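Side-chain contact in E3 SUMO-protein ligase SIZ2 (Saccharomyces cerevisiae, PDB 6U75), which probably acts as an E3 ligase that promotes attachment of SUMO to target proteins such as septins: residues L44-N47 with K48-L52. Sequence-based numbering, arbitrary orientation.
Sequences LKSN and KSYKL
Ser49 is where Asn47 first takes hold of the residues that follow it. Its backbone N-H points almost straight at the side-chain oxygen, with Ser49 N 3.0 Å from Asn47 OD1 and an N-H...O angle of 173°, though the donor stands well above the plane of the amide. A side-chain oxygen taking the N-H two residues on makes this an Asx turn, and it is laid over the type I beta turn that runs from Asn47 to Tyr50.

At Tyr50 the backbone closes that beta turn: Tyr50 N donates to Asn47 O at 3.2 Å. The phenol ring then folds back against the same asparagine. The backbone of the turn sets Asn47 CB over the middle of the Tyr50 ring, 3.6 Å from its centroid, a CH-pi contact. With CG anti to the backbone N (chi1 -166°), the amide is carried on toward the CE1-CZ side of that face, its plane tilted 28° from the ring, and Asn47 ND2 lies 3.7 Å from Tyr50 CE1. One asparagine thus grips the turn through both its carbonyls and stacks on the tyrosine as well. Tyr50 CB also meets a methyl from the helix, Leu44 CD2, at 4.0 Å.

Leu44 CD2 rests along the start of the strand, 3.8 Å from Lys51 CA and 4.0 Å from Leu52 N.

The whole unit is a tight surface link in the PINIT domain, turning the chain from helix 38-46 into strand 50-58. Strand 130-139 runs antiparallel alongside, pairing with Ser49 and Lys51 through Val139 and Val137, while its Ile136 touches Leu44.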
loop_
_atom_site.group_PDB
_atom_site.type_symbol
_atom_site.label_atom_id
_atom_site.label_comp_id
_atom_site.label_asym_id
_atom_site.label_seq_id
_atom_site.Cartn_x
_atom_site.Cartn_y
_atom_site.Cartn_z
ATOM N N LEU A 44 9.602 14.939 15.527
ATOM C CA LEU A 44 10.237 14.193 14.445
ATOM C C LEU A 44 11.553 13.579 14.901
ATOM O O LEU A 44 11.880 12.445 14.535
ATOM C CB LEU A 44 10.473 15.105 13.240
ATOM C CG LEU A 44 9.274 15.365 12.330
ATOM C CD1 LEU A 44 9.576 16.520 11.396
ATOM C CD2 LEU A 44 8.928 14.113 11.538
ATOM N N LYS A 45 12.326 14.319 15.696
ATOM C CA LYS A 45 13.597 13.801 16.191
ATOM C C LYS A 45 13.414 12.771 17.300
ATOM O O LYS A 45 14.345 12.009 17.580
ATOM C CB LYS A 45 14.468 14.959 16.683
ATOM C CG LYS A 45 15.073 15.777 15.551
ATOM C CD LYS A 45 15.187 17.253 15.899
ATOM C CE LYS A 45 15.776 18.049 14.741
ATOM N NZ LYS A 45 15.028 17.842 13.464
ATOM N N SER A 46 12.236 12.719 17.925
ATOM C CA SER A 46 12.018 11.812 19.045
ATOM C C SER A 46 11.862 10.365 18.602
ATOM O O SER A 46 12.010 9.460 19.431
ATOM C CB SER A 46 10.777 12.235 19.832
ATOM O OG SER A 46 9.589 11.859 19.155
ATOM N N ASN A 47 11.562 10.122 17.328
ATOM C CA ASN A 47 11.335 8.767 16.845
ATOM C C ASN A 47 11.789 8.677 15.397
ATOM O O ASN A 47 11.368 9.481 14.560
ATOM C CB ASN A 47 9.856 8.380 16.974
ATOM C CG ASN A 47 9.626 6.892 16.803
ATOM O OD1 ASN A 47 10.320 6.228 16.034
ATOM N ND2 ASN A 47 8.648 6.360 17.524
ATOM N N LYS A 48 12.642 7.693 15.111
ATOM C CA LYS A 48 13.217 7.555 13.778
ATOM C C LYS A 48 12.169 7.228 12.725
ATOM O O LYS A 48 12.415 7.453 11.534
ATOM C CB LYS A 48 14.293 6.465 13.786
ATOM C CG LYS A 48 15.356 6.635 14.869
ATOM C CD LYS A 48 15.743 5.301 15.503
ATOM C CE LYS A 48 14.614 4.709 16.345
ATOM N NZ LYS A 48 14.167 5.617 17.440
ATOM N N SER A 49 11.015 6.702 13.128
ATOM C CA SER A 49 9.972 6.301 12.196
ATOM C C SER A 49 8.980 7.416 11.895
ATOM O O SER A 49 8.004 7.175 11.178
ATOM C CB SER A 49 9.216 5.087 12.744
ATOM O OG SER A 49 10.066 3.957 12.835
ATOM N N TYR A 50 9.199 8.620 12.418
ATOM C CA TYR A 50 8.297 9.737 12.175
ATOM C C TYR A 50 8.787 10.550 10.984
ATOM O O TYR A 50 9.949 10.964 10.939
ATOM C CB TYR A 50 8.185 10.633 13.412
ATOM C CG TYR A 50 7.424 10.021 14.573
ATOM C CD1 TYR A 50 6.875 8.747 14.486
ATOM C CD2 TYR A 50 7.249 10.727 15.756
ATOM C CE1 TYR A 50 6.180 8.193 15.546
ATOM C CE2 TYR A 50 6.555 10.182 16.819
ATOM C CZ TYR A 50 6.023 8.916 16.709
ATOM O OH TYR A 50 5.331 8.368 17.765
ATOM N N LYS A 51 7.890 10.776 10.026
ATOM C CA LYS A 51 8.185 11.550 8.831
ATOM C C LYS A 51 7.064 12.553 8.594
ATOM O O LYS A 51 5.943 12.390 9.080
ATOM C CB LYS A 51 8.342 10.652 7.594
ATOM C CG LYS A 51 9.390 9.552 7.725
ATOM C CD LYS A 51 10.777 10.113 7.994
ATOM C CE LYS A 51 11.865 9.125 7.604
ATOM N NZ LYS A 51 12.201 9.223 6.157
ATOM N N LEU A 52 7.376 13.601 7.836
ATOM C CA LEU A 52 6.389 14.600 7.435
ATOM C C LEU A 52 5.939 14.274 6.017
ATOM O O LEU A 52 6.718 14.404 5.066
ATOM C CB LEU A 52 6.964 16.011 7.520
ATOM C CG LEU A 52 6.006 17.117 7.067
ATOM C CD1 LEU A 52 4.751 17.123 7.927
ATOM C CD2 LEU A 52 6.685 18.477 7.101
#